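Phosphoribosylaminoimidazole carboxylase, ATPase subunit (Thermotoga maritima, PDB 3AX6) probably catalyses the ATP-dependent carboxylation of 5-aminoimidazole ribonucleotide by bicarbonate to N5-carboxyaminoimidazole ribonucleotide, a step of purine biosynthesis. Local coordinates at residues A[135-140]-A[164-169]. Residues are numbered along the deposited sequence; the frame is centred on the assembly and turned at random.
Sequences VVQKAR and GETYLE. With ADP (adenosine-5'-diphosphate), chain E.
K138 and E169 meet through two extended chains with different first torsions: CG of K138 stands anti to its carbonyl carbon (chi1 -64°), whereas CG of E169 sits between backbone N and carbonyl carbon (chi1 67°). In the resulting salt bridge K138 NZ, 3.1 Å from E169 OE2, meets that oxygen from above the carboxylate plane, 56° out of it. Directly opposite K138 in the pairing, and on the same face as E169, stands Y167, whose CE1 rests 3.4 Å from CB of K138; its hydroxyl shares a water with K138 NZ.

These three side chains, with V136, line one face of an antiparallel pair formed by strands 135-139 and 166-169. Two hydrogen-bonded pairs fix the register, V136 with E169 and K138 with Y167; in the second, K138 N donates to Y167 O at 3.0 Å in a nearly straight bond. The other face carries Q137 and L168. There Q137 NE2 donates to T166 OG1 over 2.9 Å, with the hydroxyl oxygen lying out of the Q137 amide plane, while Q137 OE1 is held by the backbone N of I162. Packing continues where CG2 of V135 meets CG of L168, with V128 of helix 124-129 touching both residues. Beyond the strands R140 N bonds to E165 O, and the R140 guanidinium makes its salt bridge with D100.

The polar ends of K138 and E169 converge on ADP in this ATP-grasp domain. E169 OE2 accepts from the adenine N6 at 2.6 Å, and CG2 of V136 lies 3.7 Å from N1. K138 NZ donates to N7 and to the alpha-phosphate oxygen O1A, 3.1 Å away, so one ammonium bridges base and phosphate. Its contact with E169 probably offsets the lysine charge and steadies the carboxylate that reads the adenine amino group.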
# COMPACT_ATOMS: atom_id res chain seq x y z
N VAL A 135 -32.39 -25.02 18.35
CA VAL A 135 -32.59 -24.37 17.06
C VAL A 135 -32.04 -22.95 17.14
O VAL A 135 -32.03 -22.33 18.21
CB VAL A 135 -34.08 -24.35 16.65
CG1 VAL A 135 -34.86 -23.40 17.53
CG2 VAL A 135 -34.20 -23.96 15.19
N VAL A 136 -31.56 -22.43 16.02
CA VAL A 136 -30.98 -21.09 15.99
C VAL A 136 -31.94 -20.05 15.43
O VAL A 136 -32.50 -20.22 14.35
CB VAL A 136 -29.69 -21.07 15.15
CG1 VAL A 136 -29.00 -19.72 15.29
CG2 VAL A 136 -28.78 -22.19 15.58
N GLN A 137 -32.12 -18.97 16.19
CA GLN A 137 -32.99 -17.87 15.78
C GLN A 137 -32.12 -16.67 15.38
O GLN A 137 -31.15 -16.34 16.06
CB GLN A 137 -33.94 -17.47 16.91
CG GLN A 137 -34.81 -16.26 16.56
CD GLN A 137 -35.60 -15.71 17.74
OE1 GLN A 137 -35.06 -15.48 18.81
NE2 GLN A 137 -36.89 -15.48 17.52
N LYS A 138 -32.48 -16.03 14.28
CA LYS A 138 -31.74 -14.89 13.78
C LYS A 138 -32.65 -13.75 13.38
O LYS A 138 -33.71 -13.97 12.79
CB LYS A 138 -30.89 -15.29 12.57
CG LYS A 138 -29.83 -16.32 12.87
CD LYS A 138 -28.99 -16.63 11.64
CE LYS A 138 -27.73 -17.36 12.03
NZ LYS A 138 -26.87 -17.64 10.85
N ALA A 139 -32.25 -12.53 13.71
CA ALA A 139 -33.03 -11.36 13.34
C ALA A 139 -32.95 -11.24 11.81
O ALA A 139 -31.91 -11.54 11.22
CB ALA A 139 -32.47 -10.11 13.99
N ARG A 140 -34.04 -10.82 11.18
CA ARG A 140 -34.04 -10.66 9.73
C ARG A 140 -33.14 -9.50 9.33
O ARG A 140 -32.37 -9.60 8.38
CB ARG A 140 -35.45 -10.40 9.20
CG ARG A 140 -36.39 -11.57 9.35
CD ARG A 140 -37.71 -11.29 8.65
NE ARG A 140 -37.53 -11.17 7.20
CZ ARG A 140 -38.53 -11.12 6.33
NH1 ARG A 140 -39.79 -11.18 6.75
NH2 ARG A 140 -38.28 -11.03 5.03
N GLY A 164 -39.54 -9.28 17.38
CA GLY A 164 -39.64 -8.75 16.04
C GLY A 164 -39.72 -9.82 14.97
O GLY A 164 -40.24 -10.91 15.19
N GLU A 165 -39.21 -9.49 13.79
CA GLU A 165 -39.21 -10.42 12.67
C GLU A 165 -37.89 -11.15 12.60
O GLU A 165 -36.84 -10.56 12.31
CB GLU A 165 -39.47 -9.67 11.37
CG GLU A 165 -40.80 -8.96 11.37
CD GLU A 165 -40.93 -8.03 10.20
OE1 GLU A 165 -41.99 -7.37 10.09
OE2 GLU A 165 -39.99 -7.95 9.38
N THR A 166 -37.93 -12.45 12.87
CA THR A 166 -36.75 -13.28 12.84
C THR A 166 -37.09 -14.51 12.04
O THR A 166 -38.23 -14.67 11.62
CB THR A 166 -36.36 -13.74 14.26
OG1 THR A 166 -37.36 -14.64 14.75
CG2 THR A 166 -36.25 -12.56 15.21
N TYR A 167 -36.10 -15.35 11.81
CA TYR A 167 -36.33 -16.59 11.10
C TYR A 167 -35.55 -17.63 11.87
O TYR A 167 -34.73 -17.30 12.73
CB TYR A 167 -35.86 -16.51 9.64
CG TYR A 167 -34.37 -16.40 9.43
CD1 TYR A 167 -33.69 -15.20 9.68
CD2 TYR A 167 -33.63 -17.48 8.96
CE1 TYR A 167 -32.31 -15.09 9.47
CE2 TYR A 167 -32.25 -17.38 8.76
CZ TYR A 167 -31.60 -16.19 9.01
OH TYR A 167 -30.24 -16.10 8.81
N LEU A 168 -35.80 -18.90 11.59
CA LEU A 168 -35.12 -19.98 12.28
C LEU A 168 -34.28 -20.79 11.30
O LEU A 168 -34.55 -20.81 10.10
CB LEU A 168 -36.16 -20.92 12.91
CG LEU A 168 -36.57 -20.79 14.38
CD1 LEU A 168 -36.90 -19.37 14.75
CD2 LEU A 168 -37.77 -21.69 14.60
N GLU A 169 -33.24 -21.43 11.82
CA GLU A 169 -32.42 -22.30 11.00
C GLU A 169 -31.84 -23.40 11.88
O GLU A 169 -31.66 -23.23 13.09
CB GLU A 169 -31.32 -21.53 10.25
CG GLU A 169 -30.21 -20.89 11.06
CD GLU A 169 -29.20 -20.20 10.15
OE1 GLU A 169 -29.61 -19.34 9.34
OE2 GLU A 169 -27.99 -20.50 10.24
PB ADP E . -23.52 -12.12 12.99
O1B ADP E . -22.38 -12.29 12.05
O2B ADP E . -22.94 -11.88 14.48
O3B ADP E . -24.43 -10.79 12.49
PA ADP E . -23.85 -14.85 12.55
O1A ADP E . -24.73 -15.47 11.53
O2A ADP E . -22.36 -14.68 11.92
O3A ADP E . -24.53 -13.42 13.01
O5' ADP E . -23.84 -15.81 13.86
C5' ADP E . -22.61 -15.59 14.59
C4' ADP E . -22.04 -16.93 15.08
O4' ADP E . -23.10 -17.82 15.54
C3' ADP E . -21.29 -17.67 13.96
O3' ADP E . -19.92 -17.25 13.84
C2' ADP E . -21.45 -19.13 14.36
O2' ADP E . -20.39 -19.55 15.22
C1' ADP E . -22.83 -19.17 15.06
N9 ADP E . -23.89 -19.65 14.14
C8 ADP E . -24.53 -18.94 13.16
N7 ADP E . -25.40 -19.69 12.55
C5 ADP E . -25.38 -20.93 13.09
C6 ADP E . -26.08 -22.14 12.86
N6 ADP E . -27.03 -22.22 11.87
N1 ADP E . -25.80 -23.22 13.62
C2 ADP E . -24.87 -23.17 14.58
N3 ADP E . -24.19 -22.05 14.84
C4 ADP E . -24.41 -20.92 14.13
O HOH W 1 -27.20 -15.81 8.76